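Local coordinates for ethylbenzene dehydrogenase alpha-subunit (Aromatoleum aromaticum, PDB 2IVF), which is the alpha subunit of a dehydrogenase of the molybdopterin oxidoreductase family and holds molybdenum, two pterin guanine dinucleotide cofactors and an iron-sulfur cluster, at residues A[486-491]-A[661-666]; A[492-497]-A[740-745]; A[501-506]-A[748-753]; A[633-638]-A[688-693]. All blocks are in the same frame, centred on the assembly; numbering follows the deposited sequence.

Interaction 1 of 4, residues A[486-491]-A[661-666]; sequences DNMVYL and MTTPCS
Asn487 and Met488, on the first turn of helix 486-493, touch Met661 and Thr663 through two pairs of side chains. The Met661 chain can be followed outward. Its CB packs on Leu740 of helix 736-749. CG stands anti to the backbone N (chi1 -171°), and the chain stays extended as far as the sulfur. Met661 SD lies 4.0 Å from Phe753 CZ. A bend at chi3 (63°) then turns the methyl CE to the Asn487 amide. There Met661 CE lies 3.4 Å from Asn487 ND2 and 4.0 Å from Asn487 CG, the two side chains approaching from opposite directions. This is van der Waals contact, and the amide nitrogen has its hydrogen bond elsewhere. In the second pair Met488 CE rests 3.5 Å from Thr663 CG2, the two side chains crossing at about a right angle. Thr663 uses its methyl branch here, not its hydroxyl. Ser197 of helix 197-210 touches Asn487, Met488 and Thr663. The Thr663 side chain is about 9 Å from the iron-sulfur cluster. No hydrogen bond joins the two segments, so the contact between them rests on van der Waals packing.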
# COMPACT_ATOMS: atom_id res chain seq x y z
N ASP A 486 -0.17 22.76 -13.92
CA ASP A 486 -0.14 24.22 -14.03
C ASP A 486 -0.03 24.89 -12.66
O ASP A 486 0.72 25.88 -12.48
CB ASP A 486 -1.38 24.74 -14.77
CG ASP A 486 -1.43 24.28 -16.22
OD1 ASP A 486 -1.12 23.10 -16.47
OD2 ASP A 486 -1.78 25.06 -17.12
N ASN A 487 -0.75 24.33 -11.69
CA ASN A 487 -0.80 24.92 -10.34
C ASN A 487 0.59 25.00 -9.72
O ASN A 487 0.92 25.98 -9.07
CB ASN A 487 -1.79 24.19 -9.41
CG ASN A 487 -1.50 22.72 -9.28
OD1 ASN A 487 -1.33 22.02 -10.27
ND2 ASN A 487 -1.42 22.23 -8.05
N MET A 488 1.41 23.99 -9.99
CA MET A 488 2.78 23.96 -9.50
C MET A 488 3.72 24.77 -10.37
O MET A 488 4.52 25.58 -9.84
CB MET A 488 3.26 22.53 -9.42
CG MET A 488 2.63 21.82 -8.30
SD MET A 488 3.15 20.12 -8.26
CE MET A 488 1.90 19.31 -9.26
N VAL A 489 3.65 24.62 -11.70
CA VAL A 489 4.68 25.30 -12.50
C VAL A 489 4.47 26.80 -12.58
O VAL A 489 5.44 27.52 -12.58
CB VAL A 489 4.93 24.68 -13.89
CG1 VAL A 489 5.05 23.14 -13.78
CG2 VAL A 489 3.86 25.07 -14.84
N TYR A 490 3.25 27.31 -12.63
CA TYR A 490 3.06 28.78 -12.58
C TYR A 490 3.42 29.36 -11.21
O TYR A 490 4.04 30.45 -11.10
CB TYR A 490 1.64 29.21 -12.95
CG TYR A 490 1.32 29.07 -14.41
CD1 TYR A 490 1.58 30.10 -15.30
CD2 TYR A 490 0.73 27.92 -14.90
CE1 TYR A 490 1.28 29.97 -16.65
CE2 TYR A 490 0.45 27.77 -16.23
CZ TYR A 490 0.70 28.78 -17.09
OH TYR A 490 0.42 28.65 -18.43
N LEU A 491 3.04 28.66 -10.15
CA LEU A 491 3.47 29.06 -8.82
C LEU A 491 4.99 29.11 -8.75
O LEU A 491 5.56 29.99 -8.12
CB LEU A 491 2.92 28.10 -7.78
CG LEU A 491 3.25 28.45 -6.34
CD1 LEU A 491 2.62 29.76 -5.98
CD2 LEU A 491 2.75 27.33 -5.41
N MET A 661 -3.62 20.84 -1.95
CA MET A 661 -4.52 20.26 -2.90
C MET A 661 -3.80 19.07 -3.49
O MET A 661 -2.59 19.16 -3.71
CB MET A 661 -4.74 21.25 -4.00
CG MET A 661 -5.78 20.92 -4.97
SD MET A 661 -6.10 22.44 -5.91
CE MET A 661 -4.52 22.68 -6.65
N THR A 662 -4.52 17.98 -3.75
CA THR A 662 -3.89 16.82 -4.36
C THR A 662 -3.49 17.12 -5.82
O THR A 662 -3.79 18.18 -6.35
CB THR A 662 -4.82 15.65 -4.30
OG1 THR A 662 -6.04 16.00 -4.95
CG2 THR A 662 -5.10 15.28 -2.85
N THR A 663 -2.70 16.23 -6.41
CA THR A 663 -2.18 16.43 -7.75
C THR A 663 -2.60 15.26 -8.59
O THR A 663 -1.85 14.30 -8.77
CB THR A 663 -0.64 16.51 -7.76
OG1 THR A 663 -0.09 15.31 -7.20
CG2 THR A 663 -0.19 17.71 -6.93
N PRO A 664 -3.83 15.30 -9.08
CA PRO A 664 -4.37 14.15 -9.83
C PRO A 664 -3.86 14.07 -11.28
O PRO A 664 -3.38 15.07 -11.88
CB PRO A 664 -5.87 14.46 -9.84
CG PRO A 664 -5.91 15.93 -9.90
CD PRO A 664 -4.80 16.39 -9.03
N CYS A 665 -4.04 12.90 -11.89
CA CYS A 665 -3.87 12.75 -13.30
C CYS A 665 -5.19 12.20 -13.84
O CYS A 665 -6.23 12.19 -13.15
CB CYS A 665 -2.73 11.81 -13.55
SG CYS A 665 -3.02 10.14 -12.91
N SER A 666 -5.17 11.77 -15.10
CA SER A 666 -6.36 11.22 -15.75
C SER A 666 -7.05 10.09 -14.97
O SER A 666 -8.28 9.98 -15.05
CB SER A 666 -5.99 10.72 -17.16
OG SER A 666 -5.00 9.72 -17.10

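Interaction 2 of 4, residues A[492-497]-A[740-745]; sequences GVMSKP and LKEMVD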
# COMPACT_ATOMS: atom_id res chain seq x y z
N GLY A 492 5.63 28.19 -9.44
CA GLY A 492 7.05 28.10 -9.44
C GLY A 492 7.78 29.21 -10.17
O GLY A 492 8.91 29.52 -9.79
N VAL A 493 7.15 29.81 -11.18
CA VAL A 493 7.87 30.79 -12.02
C VAL A 493 7.31 32.18 -12.07
O VAL A 493 8.04 33.10 -12.42
CB VAL A 493 8.07 30.31 -13.47
CG1 VAL A 493 8.87 28.97 -13.46
CG2 VAL A 493 6.74 30.14 -14.20
N MET A 494 6.06 32.39 -11.71
CA MET A 494 5.50 33.71 -11.91
C MET A 494 6.14 34.72 -10.98
O MET A 494 6.48 34.39 -9.85
CB MET A 494 4.01 33.70 -11.71
CG MET A 494 3.29 33.00 -12.84
SD MET A 494 1.47 33.11 -12.70
CE MET A 494 1.16 32.42 -11.07
N SER A 495 6.25 35.94 -11.45
CA SER A 495 6.76 37.01 -10.65
C SER A 495 5.66 37.72 -9.86
O SER A 495 5.96 38.45 -8.92
CB SER A 495 7.54 37.99 -11.52
OG SER A 495 6.69 38.61 -12.45
N LYS A 496 4.40 37.49 -10.20
CA LYS A 496 3.29 38.13 -9.51
C LYS A 496 2.06 37.26 -9.63
O LYS A 496 2.06 36.31 -10.42
CB LYS A 496 3.06 39.50 -10.10
CG LYS A 496 2.63 39.52 -11.52
CD LYS A 496 2.85 40.90 -12.08
CE LYS A 496 2.26 40.99 -13.47
NZ LYS A 496 2.17 42.40 -13.95
N PRO A 497 1.02 37.54 -8.84
CA PRO A 497 -0.14 36.66 -8.93
C PRO A 497 -0.83 36.63 -10.30
O PRO A 497 -0.76 37.58 -11.08
CB PRO A 497 -1.10 37.22 -7.86
CG PRO A 497 -0.22 37.97 -6.92
CD PRO A 497 0.83 38.56 -7.80
N LEU A 740 -2.33 28.07 -1.93
CA LEU A 740 -3.48 27.30 -2.35
C LEU A 740 -4.46 28.18 -3.07
O LEU A 740 -4.98 27.80 -4.10
CB LEU A 740 -4.12 26.60 -1.17
CG LEU A 740 -5.26 25.63 -1.52
CD1 LEU A 740 -4.84 24.61 -2.58
CD2 LEU A 740 -5.79 24.90 -0.30
N LYS A 741 -4.77 29.33 -2.51
CA LYS A 741 -5.63 30.28 -3.16
C LYS A 741 -5.06 30.69 -4.53
O LYS A 741 -5.80 30.84 -5.48
CB LYS A 741 -5.77 31.52 -2.31
CG LYS A 741 -6.50 31.25 -0.99
CD LYS A 741 -6.51 32.51 -0.13
CE LYS A 741 -7.59 32.37 0.92
NZ LYS A 741 -7.55 33.54 1.75
N GLU A 742 -3.75 30.88 -4.61
CA GLU A 742 -3.13 31.19 -5.90
C GLU A 742 -3.23 30.00 -6.88
O GLU A 742 -3.48 30.20 -8.08
CB GLU A 742 -1.66 31.57 -5.71
CG GLU A 742 -0.96 31.93 -6.99
CD GLU A 742 -1.55 33.10 -7.70
OE1 GLU A 742 -2.24 33.93 -7.08
OE2 GLU A 742 -1.31 33.20 -8.93
N MET A 743 -3.04 28.79 -6.38
CA MET A 743 -3.19 27.61 -7.23
C MET A 743 -4.61 27.48 -7.72
O MET A 743 -4.83 27.04 -8.83
CB MET A 743 -2.82 26.35 -6.51
CG MET A 743 -1.35 26.20 -6.29
SD MET A 743 -1.03 24.62 -5.58
CE MET A 743 0.75 24.61 -5.83
N VAL A 744 -5.59 27.86 -6.90
CA VAL A 744 -6.98 27.80 -7.35
C VAL A 744 -7.17 28.81 -8.49
O VAL A 744 -7.78 28.50 -9.49
CB VAL A 744 -7.98 28.04 -6.21
CG1 VAL A 744 -9.39 28.29 -6.78
CG2 VAL A 744 -7.97 26.84 -5.25
N ASP A 745 -6.61 30.00 -8.34
CA ASP A 745 -6.68 31.04 -9.40
C ASP A 745 -6.00 30.58 -10.68
O ASP A 745 -6.47 30.87 -11.77
CB ASP A 745 -6.02 32.32 -8.94
CG ASP A 745 -6.96 33.23 -8.15
OD1 ASP A 745 -8.14 32.84 -7.93
OD2 ASP A 745 -6.50 34.33 -7.80
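Pro497 and Glu742 bring the two backbones to 6.9 Å between their CA atoms. The segment 740-745 is helical throughout. The other chain leaves helix 486-493 after Val493, and from Met494 onward it runs as a loop past one face of the 740-745 helix. Glu742 reaches out from that helix to meet the loop. Its CG is anti to the backbone N (chi1 -179°), and a bend at chi2 (61°) sets the carboxylate against Met494 and Pro497. OE1 of Glu742 lies 3.6 Å from Pro497 CB, while Glu742 OE2 is 3.7 Å from Pro497 CA. The Met494 chain comes from the opposite direction, and its methyl CE ends 3.4 Å from Glu742 OE2. These are contacts of carbon with carboxylate oxygen, and none is a hydrogen bond. Glu742 OE2 is hydrogen-bonded to the hydroxyl of Thr498, the residue that follows Pro497. The loop thus gives the buried carboxylate both a hydrogen bond and carbon contacts. Such apolar surroundings might raise its pKa. Around this contact, Arg205 of helix 197-210 is hydrogen-bonded to the Met494 carbonyl. Met743 packs on the same helix and on Met661 of strand 659-661, while Leu740 and Val744 lean on Tyr759 of helix 759-765.

Interaction 3 of 4, residues A[501-506]-A[748-753]; sequences GGMDEL and RAVGVF
Met503 makes a small apolar contact with Ala749 and Val750, its centre about 25 Å from the centre of the chain. It joins the loop leading into helix 504-520 to the C-terminal end of helix 736-749. The partners are far apart in sequence, and their closest CA atoms, those of Met503 and Ala749, are still 8.9 Å apart. One long side chain bridges that gap. Met503 CG lies beside its backbone N, anti to the carbonyl carbon (chi1 -56°), and the chain beyond is fully extended. Its end therefore reaches both neighbours. The methyl CE of Met503 is 3.8 Å from Ala749 CB and equally 3.8 Å from Val750 CG1. The sulfur takes part as well, with Met503 SD 3.9 Å from Ala749 CB. Val750 offers its CG1 branch, and its side chain lies across the methionine. Val750 is also where the second chain leaves helical geometry, so the methionine tip meets the last helical residue and the first one beyond it. In segment 501-506 a type I beta turn from Gly501 to Asp504 carries Met503. It is closed by the bond from Asp504 N to Gly501 O, 3.0 Å long. Met503 also touches Met494, Tyr490 of helix 486-493 and Ile746 of helix 736-749. Val750 leans in turn on Asp486, at the start of helix 486-493. The contact thus lies beside helix 486-493, between the beginning of helix 504-520 and the end of helix 736-749.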
# COMPACT_ATOMS: atom_id res chain seq x y z
N GLY A 501 -1.79 39.51 -13.61
CA GLY A 501 -1.19 39.40 -14.93
C GLY A 501 0.08 38.56 -14.89
O GLY A 501 0.91 38.64 -15.81
N GLY A 502 0.22 37.75 -13.83
CA GLY A 502 1.39 36.92 -13.66
C GLY A 502 1.67 35.95 -14.80
O GLY A 502 2.81 35.58 -15.03
N MET A 503 0.63 35.55 -15.52
CA MET A 503 0.79 34.64 -16.65
C MET A 503 1.06 35.32 -17.98
O MET A 503 1.34 34.65 -18.96
CB MET A 503 -0.46 33.80 -16.82
CG MET A 503 -0.85 33.03 -15.61
SD MET A 503 -2.23 31.95 -16.01
CE MET A 503 -2.15 30.83 -14.63
N ASP A 504 0.99 36.64 -18.04
CA ASP A 504 1.07 37.34 -19.32
C ASP A 504 2.34 37.10 -20.12
O ASP A 504 2.27 36.80 -21.32
CB ASP A 504 0.90 38.83 -19.11
CG ASP A 504 -0.51 39.20 -18.76
OD1 ASP A 504 -1.36 38.29 -18.68
OD2 ASP A 504 -0.75 40.39 -18.55
N GLU A 505 3.49 37.24 -19.46
CA GLU A 505 4.78 37.02 -20.12
C GLU A 505 4.91 35.59 -20.64
O GLU A 505 5.40 35.35 -21.75
CB GLU A 505 5.94 37.30 -19.17
CG GLU A 505 6.21 38.77 -18.95
CD GLU A 505 7.68 39.05 -18.68
OE1 GLU A 505 8.26 38.38 -17.79
OE2 GLU A 505 8.25 39.93 -19.37
N LEU A 506 4.49 34.63 -19.82
CA LEU A 506 4.58 33.23 -20.20
C LEU A 506 3.65 32.97 -21.37
O LEU A 506 4.01 32.25 -22.30
CB LEU A 506 4.18 32.33 -19.04
CG LEU A 506 5.18 32.13 -17.91
CD1 LEU A 506 4.41 31.94 -16.58
CD2 LEU A 506 6.07 30.91 -18.22
N ARG A 748 -8.24 28.13 -12.36
CA ARG A 748 -9.36 28.84 -13.01
C ARG A 748 -8.96 29.52 -14.31
O ARG A 748 -9.70 29.57 -15.28
CB ARG A 748 -9.95 29.89 -12.06
CG ARG A 748 -10.68 29.33 -10.83
CD ARG A 748 -10.78 30.37 -9.75
NE ARG A 748 -11.83 31.32 -10.02
CZ ARG A 748 -11.97 32.50 -9.43
NH1 ARG A 748 -11.09 32.93 -8.55
NH2 ARG A 748 -12.98 33.26 -9.75
N ALA A 749 -7.77 30.09 -14.29
CA ALA A 749 -7.21 30.84 -15.38
C ALA A 749 -6.91 29.93 -16.57
O ALA A 749 -7.08 30.35 -17.69
CB ALA A 749 -5.92 31.55 -14.91
N VAL A 750 -6.48 28.71 -16.31
CA VAL A 750 -6.10 27.77 -17.38
C VAL A 750 -7.17 26.74 -17.74
O VAL A 750 -6.89 25.79 -18.46
CB VAL A 750 -4.77 27.05 -17.04
CG1 VAL A 750 -3.71 28.10 -16.77
CG2 VAL A 750 -4.89 26.06 -15.85
N GLY A 751 -8.36 26.90 -17.18
CA GLY A 751 -9.47 26.01 -17.49
C GLY A 751 -9.54 24.68 -16.77
O GLY A 751 -10.38 23.82 -17.09
N VAL A 752 -8.66 24.47 -15.81
CA VAL A 752 -8.64 23.22 -15.05
C VAL A 752 -9.80 23.23 -14.06
O VAL A 752 -10.45 22.21 -13.85
CB VAL A 752 -7.26 23.02 -14.37
CG1 VAL A 752 -7.30 21.99 -13.25
CG2 VAL A 752 -6.19 22.69 -15.45
N PHE A 753 -10.08 24.40 -13.52
CA PHE A 753 -11.29 24.62 -12.73
C PHE A 753 -12.13 25.55 -13.57
O PHE A 753 -11.62 26.32 -14.39
CB PHE A 753 -10.95 25.29 -11.41
CG PHE A 753 -10.39 24.38 -10.33
CD1 PHE A 753 -10.12 23.04 -10.54
CD2 PHE A 753 -10.06 24.92 -9.09
CE1 PHE A 753 -9.58 22.25 -9.54
CE2 PHE A 753 -9.50 24.14 -8.08
CZ PHE A 753 -9.25 22.82 -8.31

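Interaction 4 of 4, residues A[633-638]-A[688-693]; sequences FALETR and WDAIAL. With MD1 (phosphoric acid 4-(2-amino-4-oxo-3,4,5,6,-tetrahydro-pteridin-6-yl)-2-hydroxy-3,4-dimercapto-but-3-en-yl ester guanylate ester), chain N.
Leu635 packs on Ala690 and Ile691 where strand 631-636 meets helix 687-704. The strand belongs to a mixed sheet of the molybdopterin oxidoreductase fold, and its C-terminal end runs into the binding site of the guanine dinucleotide cofactor MD1. The packing depends on one methyl. Leu635 CD2 lies 3.8 Å from Ile691 CG1 and 4.0 Å from Ala690 CB. While its side chain faces the helix, the Leu635 carbonyl O takes a nearly straight hydrogen bond from MD1 N2, on the guanine. The next residues grip the ribose. Glu636 spans the diol, with OE1 accepting from MD1 O2' and OE2 from MD1 O3'. Arg638 donates to the same two hydroxyls, and MD1 O2' lies at the edge of its guanidinium, in the plane. A bend at chi3 (79°) brings NE and NH2 round to the sugar. Thr637 lays its methyl CG2 against the base, 3.2 Å from MD1 N1. A second shell probably steadies the guanidinium: Arg638 NH2 forms a salt bridge with Asp922, and NH1 bonds to Thr860. Around the helix, Ile691 is backed by Ala202 and Met206 of helix 197-210, while Ala690 touches Trp163. The Glu636 carboxylate is probably steadied by the backbone as well: Arg638 N donates to Glu636 OE1 over 3.1 Å, meeting that oxygen from above the carboxylate plane, 36° out of it.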
# COMPACT_ATOMS: atom_id res chain seq x y z
N PHE A 633 20.99 19.40 3.81
CA PHE A 633 19.87 19.71 4.68
C PHE A 633 18.60 19.12 4.13
O PHE A 633 18.42 18.97 2.91
CB PHE A 633 19.75 21.21 4.95
CG PHE A 633 19.34 22.04 3.73
CD1 PHE A 633 20.27 22.37 2.76
CD2 PHE A 633 18.04 22.50 3.57
CE1 PHE A 633 19.91 23.18 1.68
CE2 PHE A 633 17.68 23.26 2.46
CZ PHE A 633 18.62 23.60 1.53
N ALA A 634 17.73 18.74 5.05
CA ALA A 634 16.52 18.05 4.72
C ALA A 634 15.34 18.83 5.26
O ALA A 634 15.38 19.34 6.39
CB ALA A 634 16.52 16.68 5.31
N LEU A 635 14.30 18.89 4.43
CA LEU A 635 13.00 19.37 4.84
C LEU A 635 12.12 18.15 4.92
O LEU A 635 11.64 17.65 3.90
CB LEU A 635 12.42 20.35 3.84
CG LEU A 635 12.91 21.78 3.98
CD1 LEU A 635 14.30 21.86 3.46
CD2 LEU A 635 11.96 22.74 3.21
N GLU A 636 11.95 17.67 6.15
CA GLU A 636 11.31 16.39 6.39
C GLU A 636 10.26 16.41 7.45
O GLU A 636 10.29 17.19 8.42
CB GLU A 636 12.39 15.35 6.76
CG GLU A 636 12.85 14.45 5.64
CD GLU A 636 11.84 13.48 5.11
OE1 GLU A 636 10.67 13.41 5.59
OE2 GLU A 636 12.25 12.75 4.17
N THR A 637 9.31 15.51 7.30
CA THR A 637 8.37 15.18 8.33
C THR A 637 8.85 13.97 9.11
O THR A 637 8.41 13.73 10.24
CB THR A 637 7.02 14.80 7.73
OG1 THR A 637 7.23 13.79 6.74
CG2 THR A 637 6.38 16.03 7.08
N ARG A 638 9.77 13.23 8.51
CA ARG A 638 10.08 11.90 8.95
C ARG A 638 11.61 11.69 8.89
O ARG A 638 12.32 12.30 8.07
CB ARG A 638 9.32 10.97 8.00
CG ARG A 638 9.44 9.49 8.19
CD ARG A 638 8.83 8.75 6.97
NE ARG A 638 9.79 8.79 5.89
CZ ARG A 638 10.75 7.88 5.69
NH1 ARG A 638 10.87 6.81 6.49
NH2 ARG A 638 11.59 8.06 4.72
N TRP A 688 6.83 25.83 2.24
CA TRP A 688 6.91 27.19 1.65
C TRP A 688 7.49 28.19 2.64
O TRP A 688 8.38 28.98 2.31
CB TRP A 688 5.53 27.66 1.16
CG TRP A 688 5.56 28.95 0.47
CD1 TRP A 688 5.53 30.21 1.04
CD2 TRP A 688 5.60 29.16 -0.94
NE1 TRP A 688 5.61 31.16 0.06
CE2 TRP A 688 5.62 30.54 -1.16
CE3 TRP A 688 5.62 28.30 -2.04
CZ2 TRP A 688 5.71 31.09 -2.44
CZ3 TRP A 688 5.66 28.85 -3.31
CH2 TRP A 688 5.72 30.23 -3.50
N ASP A 689 6.96 28.16 3.87
CA ASP A 689 7.40 29.03 4.96
C ASP A 689 8.87 28.76 5.34
O ASP A 689 9.68 29.69 5.43
CB ASP A 689 6.49 28.83 6.16
CG ASP A 689 6.96 29.61 7.36
OD1 ASP A 689 7.27 30.80 7.19
OD2 ASP A 689 7.01 29.00 8.44
N ALA A 690 9.20 27.48 5.49
CA ALA A 690 10.60 27.02 5.74
C ALA A 690 11.56 27.55 4.70
O ALA A 690 12.61 28.12 5.06
CB ALA A 690 10.66 25.48 5.76
N ILE A 691 11.19 27.41 3.43
CA ILE A 691 12.01 27.88 2.32
C ILE A 691 12.04 29.38 2.26
O ILE A 691 13.09 30.01 1.99
CB ILE A 691 11.54 27.29 0.98
CG1 ILE A 691 11.89 25.80 0.95
CG2 ILE A 691 12.20 28.05 -0.23
CD1 ILE A 691 11.09 24.93 -0.00
N ALA A 692 10.90 30.00 2.55
CA ALA A 692 10.88 31.44 2.62
C ALA A 692 11.90 31.94 3.66
O ALA A 692 12.66 32.88 3.40
CB ALA A 692 9.43 31.94 2.95
N LEU A 693 11.92 31.27 4.81
CA LEU A 693 12.79 31.65 5.91
C LEU A 693 14.26 31.46 5.54
O LEU A 693 15.06 32.32 5.81
CB LEU A 693 12.48 30.84 7.17
CG LEU A 693 13.32 31.13 8.44
CD1 LEU A 693 13.39 32.63 8.79
CD2 LEU A 693 12.67 30.31 9.55
PB MD1 N . 11.30 9.24 -3.05
O3B MD1 N . 10.48 8.56 -1.88
O1B MD1 N . 10.48 10.38 -3.54
O2B MD1 N . 12.74 9.36 -2.74
O3A MD1 N . 11.23 8.11 -4.16
C10 MD1 N . 10.17 8.04 -5.14
C11 MD1 N . 10.42 6.72 -5.85
O11 MD1 N . 9.90 5.71 -4.91
C12 MD1 N . 9.61 6.65 -7.12
S12 MD1 N . 8.30 7.70 -7.41
C13 MD1 N . 9.85 5.68 -8.06
S13 MD1 N . 8.93 5.54 -9.47
C14 MD1 N . 10.96 4.70 -7.94
N15 MD1 N . 10.64 3.32 -7.90
C16 MD1 N . 11.60 2.37 -7.66
C15 MD1 N . 11.23 1.05 -7.75
O14 MD1 N . 10.05 0.71 -8.06
N17 MD1 N . 12.20 0.15 -7.42
C17 MD1 N . 13.49 0.56 -7.09
N16 MD1 N . 14.36 -0.40 -6.82
N18 MD1 N . 13.83 1.86 -7.06
C20 MD1 N . 12.91 2.75 -7.34
N8 MD1 N . 13.26 4.07 -7.35
C7 MD1 N . 12.35 5.16 -7.57
PA MD1 N . 10.72 8.45 -0.29
O1A MD1 N . 9.36 8.23 0.29
O2A MD1 N . 11.74 7.40 -0.05
O5' MD1 N . 11.29 9.85 0.18
C5' MD1 N . 10.38 10.94 0.18
C4' MD1 N . 10.43 11.63 1.47
O4' MD1 N . 9.37 12.58 1.39
C1' MD1 N . 8.95 12.75 2.75
N9 MD1 N . 7.62 13.35 2.89
C4 MD1 N . 7.43 14.60 3.27
N3 MD1 N . 8.33 15.57 3.55
C2 MD1 N . 7.93 16.79 3.90
N2 MD1 N . 8.83 17.77 4.17
N1 MD1 N . 6.57 17.01 4.03
C6 MD1 N . 5.60 16.08 3.76
O6 MD1 N . 4.41 16.40 3.85
C5 MD1 N . 6.04 14.81 3.35
N7 MD1 N . 5.44 13.67 3.03
C8 MD1 N . 6.41 12.79 2.75
C2' MD1 N . 8.94 11.34 3.33
O2' MD1 N . 9.06 11.30 4.77
C3' MD1 N . 10.09 10.64 2.59
O3' MD1 N . 11.24 10.44 3.45

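In the fold
All four contacts are largely buried; Ala749 of interaction 3 is the one exposed residue among those that touch. Interactions 1 and 2 share helix 486-493, and interactions 2 and 3 share helix 736-749. The three form one continuous cluster, where Leu491 meets Met743 and Pro497 O probably accepts a hydrogen bond from Gly502 N. A methionine methyl takes part in each: against an amide and a threonine in 1, a carboxylate in 2, and aliphatic groups in 3. Interaction 4 lies further off, its centre about 20 Å from that of interaction 1, and touches it through Leu491 against Trp688. It alone combines aliphatic packing with polar binding of a cofactor.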